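Local structure of putative citrate lyase, alfa subunit (Streptococcus mutans, 2HJ0) at residues S124-K129 with G391-A396; I144-G149 with L496-D501; L375-N380 with P422-K427; V428-T433 with L504-R509. The protein is a putative alpha subunit of a citrate lyase, an alpha/beta protein with two Rossmann-like mixed sheets. All blocks are in the same frame, centred on the assembly; numbering follows the deposited sequence.

From the N terminus, contact 1 opens at 124-129, at the start of helix 127-135, and contact 2 at 144-149, where strand 143-145 follows that helix. Contact 3 opens next, at 375-380. Contact 1 closes at 391-396 and contact 3 at 422-427, so contact 1 crosses both contact 2 and contact 3; contact 3 lies within the span of contact 2. Contact 4 follows at 428-433, in series with contacts 1 and 3, and crosses contact 2, which closes at 496-501 before contact 4 ends at 504-509. Strands 493-498 and 504-511, neighbours in the ten-stranded sheet, join contacts 2 and 4. Contact 1 packs Ile393 on Val508 of contact 4, while Glu376 of contact 3 reaches the backbone of Asn429.

Contact 1. Residues S124-K129 with G391-A396; sequences SGLRDK and GVIRGA
Gly125 and Ala396 are joined by a single beta bridge, with Gly125 CA 3.8 Å from Ala396 CA, where the turn leading into helix 127-135 meets the loop between strand 383-384 and helix 400-406. The backbones add a CA-H...O contact, Ala396 CA lying 3.4 Å from Ser124 O. The methyl of Ala396 points at the other segment and settles against bare Gly125 CA, with Ser124 OG beside it at 3.8 Å from Ala396 CB.

Over that same methyl comes the guanidinium of Arg127. Its CB heads away from the loop, but the chain is bent about CB-CG (chi2 -51°), which brings the flat end back; Ala396 CB then sits 3.7 Å above the guanidinium plane of Arg127, displaced toward its rim.

Farther along, Arg394 offers the edge of its guanidinium to Asp128. The salt bridge, Arg394 NH1 to Asp128 OD1 at 3.2 Å, is weak as a hydrogen bond because the N-H is poorly aimed, although the two flat groups are only 30° from coplanar. Away from the salt bridge, Leu126 passes slantwise over Ile393, with Leu126 CD1 4.0 Å from Ile393 CG2.

Outside the two segments, the Arg127 side chain lies about 3 Å, nearest atoms, from a bound citric acid. Gly398 N donates to Ser124 OG, and Asn104 ND2 grips the second carboxylate oxygen of the aspartate, Asp128 OD2.

Contact 2. Residues I144-G149 with L496-D501; sequences IIRSHG and LIEYRD
Glu498 OE1 takes two weak hydrogen bonds from one guanidinium across the contact: Arg146 NE lies 3.0 Å from Glu498 OE1 in a bent salt bridge, and Arg146 NH1 adds the second. OE1 sits at the guanidinium edge, near its plane, but the carboxylate itself is turned by 68° against that plane. In Glu498, CG stands anti to the backbone N (chi1 173°) and the chain runs on extended beyond it. From helix 148-157, Arg153 NH1 forms a salt bridge with the other oxygen, Glu498 OE2.

Next to this cluster the strands are tied by two backbone bonds, the first almost straight: Ile145 N to Leu496 O at 2.9 Å, and Glu498 N to Ile145 O, also 2.9 Å. Ile144 and Leu496 share one face of the sheet, where Ile144 CD1 meets Leu496 CD1 at 3.7 Å; Ile145 and Ile497 occupy the other.

Beyond the strand, Ser147 is the N-cap of helix 148-157: its OG caps Gly150 N while packing 3.7 Å from Arg500 CB, and Arg500 NE turns to Asp402 in a salt bridge. Parallel strand pairs with a helix following the strand are characteristic of Rossmann-like alpha/beta sheets, here extended by strand 493-498.

Contact 3. Residues L375-N380 with P422-K427; sequences LEVDTN and PTFVDK
Val377 and Phe424 lie side by side and point the same way, with the valine methyl CG1 over one face of the phenyl ring, nearest CE2 and CD2, where the short strand 376-377 meets the loop after strand 421-422. Two local motifs shape the first of these segments: a classic beta bulge, in which Leu375 and Glu376 both face Asn384, and an Asx turn at Asp378. Val377 CG1 reaches the ring by standing between the backbone N and the carbonyl carbon (chi1 42°). The ring also packs on Ile470 and Leu473 of helix 470-481.

Beside this pair the backbones share a long bond, 3.3 Å from Val425 N to Val377 O. The donor does not use a lone pair but stands above the carbonyl plane, 42° out of it.

The Glu376 carboxylate accepts from Asn429 N through OE1. Near OE2 is a water that donates to Pro422 O, 2.8 Å from the water oxygen; its leg to Glu376 OE2 is modelled too short to trust, so the bridge between the segments is doubtful. Thr423 sends its methyl CG2 to Leu375 O at 3.7 Å and gives its hydroxyl to Pro415 O.

At the far end Asp378 rests its CB on the backbone of 426-427, 3.4 Å from Asp426 O. Thr379 crosses Asp426 slantwise, with its methyl meeting the carboxylate. In the Asx turn Asp378 OD1 accepts from Asn382 N as well as from Asn380 N, the latter at 2.7 Å from Asp378 OD1, on the anti side of the carboxylate and 27° out of its plane.

Contact 4. Residues V428-T433 with L504-R509; sequences VNTVIT and LIDVVR
The carboxylate of Asp506 turns OD2 to the loop 428-433, and Val431 N meets it on the anti lone pair, the side away from the other oxygen. Val431 N lies 2.8 Å from Asp506 OD2, with an N-H...O angle of 149°. Asp506 OD1 turns back to its own strand and receives Val507 N in a weak bond, which may help to hold its rotation. The carboxylate gets across because CG stands anti to the backbone N (chi1 -168°), stretched toward the loop. Arg8 NH1 closes on OD2 as well, in a salt bridge.

Apolar contacts flank this bond. On one side Val431 and Ile505 cross at about a right angle, Val431 CG1 lying 3.8 Å from Ile505 CG1. On the other, the methyl of Thr430 meets Val508, with Thr430 CG2 3.6 Å from Val508 CG2; the Thr430 hydroxyl is hydrogen-bonded to Thr387 OG1.

Strand 504-511, at the edge of the ten-stranded sheet within this chain, is thus covered by the loop that precedes strand 440-442. The chemistry implies that the cost of burying Asp506 is offset by the N-H of Val431 and by Arg8, whose charge probably balances the carboxylate.

Contact 1. Residues S124-K129 with G391-A396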
loop_
_atom_site.group_PDB
_atom_site.type_symbol
_atom_site.label_atom_id
_atom_site.label_comp_id
_atom_site.label_asym_id
_atom_site.label_seq_id
_atom_site.Cartn_x
_atom_site.Cartn_y
_atom_site.Cartn_z
ATOM N N SER A 124 16.050 -15.226 -6.654
ATOM C CA SER A 124 17.129 -14.429 -7.203
ATOM C C SER A 124 18.398 -15.261 -7.247
ATOM O O SER A 124 19.079 -15.332 -8.273
ATOM C CB SER A 124 17.335 -13.172 -6.346
ATOM O OG SER A 124 18.514 -12.474 -6.715
ATOM N N GLY A 125 18.710 -15.911 -6.132
ATOM C CA GLY A 125 19.913 -16.717 -6.091
ATOM C C GLY A 125 19.809 -17.941 -5.212
ATOM O O GLY A 125 18.803 -18.170 -4.550
ATOM N N LEU A 126 20.860 -18.739 -5.195
ATOM C CA LEU A 126 20.837 -19.933 -4.381
ATOM C C LEU A 126 22.068 -19.961 -3.481
ATOM O O LEU A 126 22.093 -20.673 -2.479
ATOM C CB LEU A 126 20.789 -21.167 -5.293
ATOM C CG LEU A 126 19.661 -21.188 -6.332
ATOM C CD1 LEU A 126 19.897 -22.319 -7.307
ATOM C CD2 LEU A 126 18.314 -21.329 -5.647
ATOM N N ARG A 127 23.071 -19.161 -3.840
ATOM C CA ARG A 127 24.342 -19.064 -3.111
ATOM C C ARG A 127 25.117 -20.374 -3.156
ATOM O O ARG A 127 24.726 -21.314 -3.840
ATOM C CB ARG A 127 24.137 -18.638 -1.647
ATOM C CG ARG A 127 23.600 -17.218 -1.442
ATOM C CD ARG A 127 24.403 -16.153 -2.207
ATOM N NE ARG A 127 23.740 -14.839 -2.214
ATOM C CZ ARG A 127 24.100 -13.816 -2.991
ATOM N NH1 ARG A 127 23.442 -12.666 -2.930
ATOM N NH2 ARG A 127 25.117 -13.945 -3.837
ATOM N N ASP A 128 26.212 -20.414 -2.403
ATOM C CA ASP A 128 27.120 -21.559 -2.333
ATOM C C ASP A 128 26.517 -22.955 -2.154
ATOM O O ASP A 128 26.490 -23.751 -3.094
ATOM C CB ASP A 128 28.153 -21.307 -1.227
ATOM C CG ASP A 128 28.892 -19.976 -1.399
ATOM O OD1 ASP A 128 29.501 -19.750 -2.477
ATOM O OD2 ASP A 128 28.876 -19.156 -0.452
ATOM N N LYS A 129 26.054 -23.249 -0.942
ATOM C CA LYS A 129 25.487 -24.553 -0.605
ATOM C C LYS A 129 24.289 -25.024 -1.432
ATOM O O LYS A 129 24.378 -26.034 -2.135
ATOM C CB LYS A 129 25.133 -24.587 0.884
ATOM C CG LYS A 129 26.264 -24.104 1.769
ATOM C CD LYS A 129 26.159 -24.643 3.182
ATOM C CE LYS A 129 27.372 -24.214 3.998
ATOM N NZ LYS A 129 28.650 -24.513 3.271
ATOM N N GLY A 391 31.651 -23.357 -13.213
ATOM C CA GLY A 391 30.319 -23.544 -13.770
ATOM C C GLY A 391 29.237 -23.851 -12.755
ATOM O O GLY A 391 28.073 -24.018 -13.098
ATOM N N VAL A 392 29.627 -23.924 -11.495
ATOM C CA VAL A 392 28.698 -24.208 -10.417
ATOM C C VAL A 392 27.894 -22.971 -10.020
ATOM O O VAL A 392 28.464 -21.908 -9.769
ATOM C CB VAL A 392 29.455 -24.676 -9.179
ATOM C CG1 VAL A 392 28.488 -24.956 -8.050
ATOM C CG2 VAL A 392 30.280 -25.892 -9.515
ATOM N N ILE A 393 26.575 -23.097 -9.948
ATOM C CA ILE A 393 25.757 -21.960 -9.544
ATOM C C ILE A 393 26.165 -21.524 -8.140
ATOM O O ILE A 393 26.415 -22.363 -7.281
ATOM C CB ILE A 393 24.273 -22.322 -9.512
ATOM C CG1 ILE A 393 23.729 -22.371 -10.941
ATOM C CG2 ILE A 393 23.524 -21.342 -8.615
ATOM C CD1 ILE A 393 22.245 -22.592 -11.015
ATOM N N ARG A 394 26.236 -20.219 -7.902
ATOM C CA ARG A 394 26.602 -19.709 -6.582
ATOM C C ARG A 394 26.361 -18.211 -6.513
ATOM O O ARG A 394 26.664 -17.572 -5.507
ATOM C CB ARG A 394 28.070 -20.013 -6.268
ATOM C CG ARG A 394 29.066 -19.344 -7.206
ATOM C CD ARG A 394 30.498 -19.819 -6.970
ATOM N NE ARG A 394 30.652 -21.278 -7.107
ATOM C CZ ARG A 394 30.413 -22.171 -6.146
ATOM N NH1 ARG A 394 29.997 -21.779 -4.949
ATOM N NH2 ARG A 394 30.616 -23.459 -6.375
ATOM N N GLY A 395 25.805 -17.661 -7.587
ATOM C CA GLY A 395 25.540 -16.238 -7.639
ATOM C C GLY A 395 24.102 -15.853 -7.365
ATOM O O GLY A 395 23.408 -16.496 -6.578
ATOM N N ALA A 396 23.658 -14.785 -8.017
ATOM C CA ALA A 396 22.299 -14.288 -7.865
ATOM C C ALA A 396 22.006 -13.229 -8.915
ATOM O O ALA A 396 22.850 -12.379 -9.227
ATOM C CB ALA A 396 22.113 -13.705 -6.488
#

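Contact 2. Residues I144-G149 with L496-D501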
loop_
_atom_site.group_PDB
_atom_site.type_symbol
_atom_site.label_atom_id
_atom_site.label_comp_id
_atom_site.label_asym_id
_atom_site.label_seq_id
_atom_site.Cartn_x
_atom_site.Cartn_y
_atom_site.Cartn_z
ATOM N N ILE A 144 13.784 -21.955 -11.318
ATOM C CA ILE A 144 13.478 -20.789 -12.155
ATOM C C ILE A 144 14.087 -19.532 -11.534
ATOM O O ILE A 144 13.664 -19.081 -10.472
ATOM C CB ILE A 144 11.958 -20.545 -12.288
ATOM C CG1 ILE A 144 11.280 -21.747 -12.952
ATOM C CG2 ILE A 144 11.705 -19.280 -13.112
ATOM C CD1 ILE A 144 11.772 -22.034 -14.347
ATOM N N ILE A 145 15.083 -18.954 -12.179
ATOM C CA ILE A 145 15.665 -17.761 -11.605
ATOM C C ILE A 145 15.086 -16.527 -12.251
ATOM O O ILE A 145 14.988 -16.437 -13.473
ATOM C CB ILE A 145 17.180 -17.754 -11.759
ATOM C CG1 ILE A 145 17.786 -18.685 -10.717
ATOM C CG2 ILE A 145 17.719 -16.350 -11.586
ATOM C CD1 ILE A 145 19.175 -19.021 -11.007
ATOM N N ARG A 146 14.685 -15.582 -11.414
ATOM C CA ARG A 146 14.117 -14.329 -11.884
ATOM C C ARG A 146 14.805 -13.172 -11.155
ATOM O O ARG A 146 15.249 -13.336 -10.026
ATOM C CB ARG A 146 12.625 -14.278 -11.569
ATOM C CG ARG A 146 11.785 -15.408 -12.119
ATOM C CD ARG A 146 10.307 -15.030 -11.971
ATOM N NE ARG A 146 9.446 -15.802 -12.848
ATOM C CZ ARG A 146 8.955 -16.999 -12.552
ATOM N NH1 ARG A 146 8.197 -17.627 -13.431
ATOM N NH2 ARG A 146 9.193 -17.560 -11.374
ATOM N N SER A 147 14.881 -12.008 -11.797
ATOM C CA SER A 147 15.473 -10.825 -11.187
ATOM C C SER A 147 14.466 -10.311 -10.156
ATOM O O SER A 147 13.310 -10.755 -10.145
ATOM C CB SER A 147 15.723 -9.745 -12.248
ATOM O OG SER A 147 14.505 -9.233 -12.776
ATOM N N HIS A 148 14.878 -9.391 -9.283
ATOM C CA HIS A 148 13.921 -8.865 -8.301
ATOM C C HIS A 148 12.697 -8.304 -9.034
ATOM O O HIS A 148 11.568 -8.494 -8.586
ATOM C CB HIS A 148 14.552 -7.779 -7.420
ATOM C CG HIS A 148 15.635 -8.290 -6.526
ATOM N ND1 HIS A 148 15.560 -9.515 -5.898
ATOM C CD2 HIS A 148 16.814 -7.742 -6.147
ATOM C CE1 HIS A 148 16.650 -9.700 -5.173
ATOM N NE2 HIS A 148 17.427 -8.639 -5.307
ATOM N N GLY A 149 12.928 -7.626 -10.155
ATOM C CA GLY A 149 11.823 -7.094 -10.924
ATOM C C GLY A 149 11.017 -8.216 -11.571
ATOM O O GLY A 149 9.784 -8.184 -11.597
ATOM N N LEU A 496 16.540 -22.585 -15.246
ATOM C CA LEU A 496 16.254 -21.699 -16.357
ATOM C C LEU A 496 16.447 -20.252 -15.882
ATOM O O LEU A 496 16.097 -19.906 -14.747
ATOM C CB LEU A 496 14.809 -21.909 -16.821
ATOM C CG LEU A 496 14.391 -23.352 -17.202
ATOM C CD1 LEU A 496 12.912 -23.396 -17.565
ATOM C CD2 LEU A 496 15.228 -23.849 -18.376
ATOM N N ILE A 497 17.028 -19.399 -16.715
ATOM C CA ILE A 497 17.175 -18.002 -16.312
ATOM C C ILE A 497 16.137 -17.205 -17.089
ATOM O O ILE A 497 16.214 -17.087 -18.312
ATOM C CB ILE A 497 18.609 -17.430 -16.605
ATOM C CG1 ILE A 497 19.607 -17.904 -15.535
ATOM C CG2 ILE A 497 18.591 -15.914 -16.562
ATOM C CD1 ILE A 497 19.764 -19.406 -15.444
ATOM N N GLU A 498 15.147 -16.687 -16.368
ATOM C CA GLU A 498 14.099 -15.888 -16.977
ATOM C C GLU A 498 14.482 -14.412 -16.897
ATOM O O GLU A 498 14.771 -13.904 -15.823
ATOM C CB GLU A 498 12.761 -16.091 -16.262
ATOM C CG GLU A 498 11.677 -15.142 -16.780
ATOM C CD GLU A 498 10.510 -14.979 -15.823
ATOM O OE1 GLU A 498 9.583 -15.816 -15.843
ATOM O OE2 GLU A 498 10.526 -14.007 -15.037
ATOM N N TYR A 499 14.498 -13.739 -18.042
ATOM C CA TYR A 499 14.816 -12.316 -18.108
ATOM C C TYR A 499 13.680 -11.526 -17.462
ATOM O O TYR A 499 12.538 -11.998 -17.393
ATOM C CB TYR A 499 14.953 -11.870 -19.562
ATOM C CG TYR A 499 15.494 -10.469 -19.733
ATOM C CD1 TYR A 499 16.777 -10.149 -19.301
ATOM C CD2 TYR A 499 14.733 -9.464 -20.345
ATOM C CE1 TYR A 499 17.299 -8.875 -19.466
ATOM C CE2 TYR A 499 15.253 -8.176 -20.517
ATOM C CZ TYR A 499 16.542 -7.898 -20.069
ATOM O OH TYR A 499 17.080 -6.643 -20.215
ATOM N N ARG A 500 13.985 -10.312 -17.021
ATOM C CA ARG A 500 12.987 -9.472 -16.376
ATOM C C ARG A 500 11.641 -9.406 -17.110
ATOM O O ARG A 500 10.591 -9.306 -16.471
ATOM C CB ARG A 500 13.539 -8.048 -16.172
ATOM C CG ARG A 500 13.833 -7.280 -17.454
ATOM C CD ARG A 500 14.272 -5.846 -17.158
ATOM N NE ARG A 500 13.531 -5.312 -15.998
ATOM C CZ ARG A 500 13.259 -4.027 -15.792
ATOM N NH1 ARG A 500 13.663 -3.105 -16.668
ATOM N NH2 ARG A 500 12.567 -3.676 -14.717
ATOM N N ASP A 501 11.662 -9.467 -18.441
ATOM C CA ASP A 501 10.422 -9.385 -19.212
ATOM C C ASP A 501 9.622 -10.685 -19.261
ATOM O O ASP A 501 8.512 -10.715 -19.793
ATOM C CB ASP A 501 10.701 -8.886 -20.634
ATOM C CG ASP A 501 11.572 -9.827 -21.421
ATOM O OD1 ASP A 501 11.980 -10.873 -20.858
ATOM O OD2 ASP A 501 11.851 -9.521 -22.609
#

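Contact 3. Residues L375-N380 with P422-K427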
loop_
_atom_site.group_PDB
_atom_site.type_symbol
_atom_site.label_atom_id
_atom_site.label_comp_id
_atom_site.label_asym_id
_atom_site.label_seq_id
_atom_site.Cartn_x
_atom_site.Cartn_y
_atom_site.Cartn_z
ATOM N N LEU A 375 30.901 -11.423 -12.402
ATOM C CA LEU A 375 31.764 -12.595 -12.283
ATOM C C LEU A 375 32.472 -12.721 -13.633
ATOM O O LEU A 375 33.682 -12.932 -13.697
ATOM C CB LEU A 375 30.955 -13.856 -12.012
ATOM C CG LEU A 375 30.295 -13.963 -10.655
ATOM C CD1 LEU A 375 29.448 -15.217 -10.643
ATOM C CD2 LEU A 375 31.332 -14.018 -9.555
ATOM N N GLU A 376 31.706 -12.588 -14.710
ATOM C CA GLU A 376 32.262 -12.650 -16.052
ATOM C C GLU A 376 31.607 -11.578 -16.911
ATOM O O GLU A 376 30.592 -10.984 -16.537
ATOM C CB GLU A 376 31.980 -13.985 -16.732
ATOM C CG GLU A 376 32.539 -15.217 -16.102
ATOM C CD GLU A 376 32.288 -16.424 -16.993
ATOM O OE1 GLU A 376 31.115 -16.653 -17.359
ATOM O OE2 GLU A 376 33.255 -17.137 -17.332
ATOM N N VAL A 377 32.191 -11.362 -18.081
ATOM C CA VAL A 377 31.683 -10.399 -19.044
ATOM C C VAL A 377 32.435 -10.680 -20.335
ATOM O O VAL A 377 33.652 -10.548 -20.380
ATOM C CB VAL A 377 31.891 -8.940 -18.535
ATOM C CG1 VAL A 377 33.257 -8.801 -17.915
ATOM C CG2 VAL A 377 31.702 -7.955 -19.670
ATOM N N ASP A 378 31.707 -11.106 -21.369
ATOM C CA ASP A 378 32.330 -11.436 -22.646
ATOM C C ASP A 378 32.525 -10.238 -23.569
ATOM O O ASP A 378 32.258 -9.101 -23.183
ATOM C CB ASP A 378 31.546 -12.541 -23.368
ATOM C CG ASP A 378 30.101 -12.170 -23.630
ATOM O OD1 ASP A 378 29.854 -11.023 -24.069
ATOM O OD2 ASP A 378 29.212 -13.036 -23.415
ATOM N N THR A 379 33.007 -10.499 -24.781
ATOM C CA THR A 379 33.260 -9.444 -25.751
ATOM C C THR A 379 31.977 -8.877 -26.358
ATOM O O THR A 379 32.012 -8.063 -27.285
ATOM C CB THR A 379 34.156 -9.943 -26.899
ATOM O OG1 THR A 379 33.450 -10.936 -27.652
ATOM C CG2 THR A 379 35.443 -10.537 -26.355
ATOM N N ASN A 380 30.841 -9.320 -25.852
ATOM C CA ASN A 380 29.568 -8.818 -26.346
ATOM C C ASN A 380 28.909 -7.985 -25.261
ATOM O O ASN A 380 27.755 -7.566 -25.386
ATOM C CB ASN A 380 28.661 -9.976 -26.748
ATOM C CG ASN A 380 28.858 -10.382 -28.198
ATOM O OD1 ASN A 380 29.991 -10.409 -28.701
ATOM N ND2 ASN A 380 27.760 -10.708 -28.879
ATOM N N PRO A 422 39.862 -15.437 -15.131
ATOM C CA PRO A 422 39.729 -14.186 -15.882
ATOM C C PRO A 422 38.315 -13.635 -15.767
ATOM O O PRO A 422 37.336 -14.378 -15.871
ATOM C CB PRO A 422 40.051 -14.611 -17.304
ATOM C CG PRO A 422 39.431 -15.968 -17.363
ATOM C CD PRO A 422 39.862 -16.593 -16.046
ATOM N N THR A 423 38.200 -12.331 -15.555
ATOM C CA THR A 423 36.878 -11.746 -15.454
ATOM C C THR A 423 36.329 -11.446 -16.845
ATOM O O THR A 423 35.121 -11.360 -17.032
ATOM C CB THR A 423 36.900 -10.472 -14.626
ATOM O OG1 THR A 423 37.351 -10.780 -13.302
ATOM C CG2 THR A 423 35.504 -9.871 -14.559
ATOM N N PHE A 424 37.216 -11.305 -17.825
ATOM C CA PHE A 424 36.791 -11.027 -19.189
ATOM C C PHE A 424 37.101 -12.186 -20.129
ATOM O O PHE A 424 38.243 -12.632 -20.241
ATOM C CB PHE A 424 37.447 -9.741 -19.687
ATOM C CG PHE A 424 37.094 -8.544 -18.869
ATOM C CD1 PHE A 424 37.726 -8.304 -17.657
ATOM C CD2 PHE A 424 36.069 -7.697 -19.268
ATOM C CE1 PHE A 424 37.335 -7.245 -16.847
ATOM C CE2 PHE A 424 35.669 -6.636 -18.466
ATOM C CZ PHE A 424 36.303 -6.413 -17.257
ATOM N N VAL A 425 36.077 -12.668 -20.814
ATOM C CA VAL A 425 36.263 -13.794 -21.710
ATOM C C VAL A 425 35.505 -13.595 -23.017
ATOM O O VAL A 425 34.837 -12.582 -23.204
ATOM C CB VAL A 425 35.773 -15.083 -21.050
ATOM C CG1 VAL A 425 36.468 -15.279 -19.707
ATOM C CG2 VAL A 425 34.284 -15.017 -20.873
ATOM N N ASP A 426 35.607 -14.561 -23.922
ATOM C CA ASP A 426 34.917 -14.448 -25.194
ATOM C C ASP A 426 33.448 -14.821 -25.105
ATOM O O ASP A 426 32.655 -14.413 -25.942
ATOM C CB ASP A 426 35.584 -15.324 -26.249
ATOM C CG ASP A 426 36.923 -14.798 -26.670
ATOM O OD1 ASP A 426 36.990 -13.620 -27.109
ATOM O OD2 ASP A 426 37.909 -15.562 -26.565
ATOM N N LYS A 427 33.078 -15.596 -24.096
ATOM C CA LYS A 427 31.690 -15.999 -23.947
ATOM C C LYS A 427 31.452 -16.401 -22.498
ATOM O O LYS A 427 32.192 -17.214 -21.953
ATOM C CB LYS A 427 31.420 -17.180 -24.874
ATOM C CG LYS A 427 29.970 -17.455 -25.171
ATOM C CD LYS A 427 29.860 -18.590 -26.188
ATOM C CE LYS A 427 28.480 -18.665 -26.818
ATOM N NZ LYS A 427 28.489 -19.528 -28.035
HETATM O O HOH W 1 35.519 -16.444 -16.411
#

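Contact 4. Residues V428-T433 with L504-R509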
loop_
_atom_site.group_PDB
_atom_site.type_symbol
_atom_site.label_atom_id
_atom_site.label_comp_id
_atom_site.label_asym_id
_atom_site.label_seq_id
_atom_site.Cartn_x
_atom_site.Cartn_y
_atom_site.Cartn_z
ATOM N N VAL A 428 30.430 -15.836 -21.869
ATOM C CA VAL A 428 30.137 -16.167 -20.481
ATOM C C VAL A 428 29.379 -17.483 -20.372
ATOM O O VAL A 428 28.575 -17.820 -21.247
ATOM C CB VAL A 428 29.295 -15.060 -19.816
ATOM C CG1 VAL A 428 30.027 -13.727 -19.884
ATOM C CG2 VAL A 428 27.953 -14.956 -20.497
ATOM N N ASN A 429 29.643 -18.230 -19.304
ATOM C CA ASN A 429 28.962 -19.502 -19.072
ATOM C C ASN A 429 27.455 -19.282 -18.952
ATOM O O ASN A 429 26.670 -19.990 -19.586
ATOM C CB ASN A 429 29.493 -20.175 -17.799
ATOM C CG ASN A 429 30.883 -20.778 -17.994
ATOM O OD1 ASN A 429 31.705 -20.822 -17.057
ATOM N ND2 ASN A 429 31.153 -21.260 -19.220
ATOM N N THR A 430 27.054 -18.309 -18.134
ATOM C CA THR A 430 25.636 -17.996 -17.948
ATOM C C THR A 430 25.387 -16.508 -18.197
ATOM O O THR A 430 26.175 -15.671 -17.779
ATOM C CB THR A 430 25.157 -18.310 -16.515
ATOM O OG1 THR A 430 25.640 -19.594 -16.112
ATOM C CG2 THR A 430 23.636 -18.306 -16.463
ATOM N N VAL A 431 24.292 -16.177 -18.868
ATOM C CA VAL A 431 23.980 -14.781 -19.136
ATOM C C VAL A 431 22.824 -14.277 -18.284
ATOM O O VAL A 431 21.715 -14.805 -18.363
ATOM C CB VAL A 431 23.580 -14.555 -20.601
ATOM C CG1 VAL A 431 23.194 -13.100 -20.817
ATOM C CG2 VAL A 431 24.704 -14.950 -21.518
ATOM N N ILE A 432 23.079 -13.252 -17.472
ATOM C CA ILE A 432 22.024 -12.679 -16.648
ATOM C C ILE A 432 21.645 -11.302 -17.185
ATOM O O ILE A 432 20.463 -10.970 -17.256
ATOM C CB ILE A 432 22.424 -12.577 -15.151
ATOM C CG1 ILE A 432 22.299 -13.947 -14.480
ATOM C CG2 ILE A 432 21.481 -11.633 -14.416
ATOM C CD1 ILE A 432 23.105 -15.019 -15.140
ATOM N N THR A 433 22.638 -10.513 -17.577
ATOM C CA THR A 433 22.381 -9.180 -18.114
ATOM C C THR A 433 22.987 -9.023 -19.505
ATOM O O THR A 433 24.196 -9.136 -19.694
ATOM C CB THR A 433 22.974 -8.077 -17.212
ATOM O OG1 THR A 433 22.428 -8.189 -15.893
ATOM C CG2 THR A 433 22.664 -6.692 -17.783
ATOM N N LEU A 504 13.051 -16.354 -21.761
ATOM C CA LEU A 504 14.313 -17.009 -21.391
ATOM C C LEU A 504 15.480 -16.391 -22.121
ATOM O O LEU A 504 15.445 -16.240 -23.340
ATOM C CB LEU A 504 14.291 -18.498 -21.725
ATOM C CG LEU A 504 13.636 -19.390 -20.688
ATOM C CD1 LEU A 504 13.709 -20.833 -21.126
ATOM C CD2 LEU A 504 14.350 -19.201 -19.374
ATOM N N ILE A 505 16.518 -16.054 -21.366
ATOM C CA ILE A 505 17.714 -15.454 -21.926
ATOM C C ILE A 505 18.819 -16.502 -21.980
ATOM O O ILE A 505 19.688 -16.435 -22.834
ATOM C CB ILE A 505 18.159 -14.204 -21.079
ATOM C CG1 ILE A 505 19.549 -13.724 -21.482
ATOM C CG2 ILE A 505 18.205 -14.562 -19.607
ATOM C CD1 ILE A 505 19.757 -13.538 -22.970
ATOM N N ASP A 506 18.773 -17.491 -21.096
ATOM C CA ASP A 506 19.805 -18.524 -21.090
ATOM C C ASP A 506 19.374 -19.684 -20.186
ATOM O O ASP A 506 18.247 -19.702 -19.691
ATOM C CB ASP A 506 21.124 -17.909 -20.595
ATOM C CG ASP A 506 22.328 -18.809 -20.812
ATOM O OD1 ASP A 506 22.228 -19.807 -21.561
ATOM O OD2 ASP A 506 23.395 -18.501 -20.235
ATOM N N VAL A 507 20.257 -20.658 -19.989
ATOM C CA VAL A 507 19.962 -21.787 -19.116
ATOM C C VAL A 507 21.238 -22.215 -18.443
ATOM O O VAL A 507 22.320 -21.772 -18.817
ATOM C CB VAL A 507 19.393 -23.017 -19.870
ATOM C CG1 VAL A 507 17.960 -22.759 -20.315
ATOM C CG2 VAL A 507 20.279 -23.346 -21.042
ATOM N N VAL A 508 21.104 -23.081 -17.448
ATOM C CA VAL A 508 22.250 -23.573 -16.712
ATOM C C VAL A 508 22.196 -25.085 -16.649
ATOM O O VAL A 508 21.172 -25.668 -16.283
ATOM C CB VAL A 508 22.262 -23.017 -15.283
ATOM C CG1 VAL A 508 23.344 -23.688 -14.462
ATOM C CG2 VAL A 508 22.489 -21.523 -15.330
ATOM N N ARG A 509 23.307 -25.719 -17.006
ATOM C CA ARG A 509 23.394 -27.172 -16.988
ATOM C C ARG A 509 24.130 -27.658 -15.753
ATOM O O ARG A 509 24.785 -26.874 -15.061
ATOM C CB ARG A 509 24.088 -27.675 -18.260
ATOM C CG ARG A 509 23.259 -27.425 -19.510
ATOM C CD ARG A 509 23.904 -27.975 -20.767
ATOM N NE ARG A 509 22.977 -27.979 -21.902
ATOM C CZ ARG A 509 22.569 -26.890 -22.544
ATOM N NH1 ARG A 509 23.006 -25.690 -22.167
ATOM N NH2 ARG A 509 21.724 -27.006 -23.562
#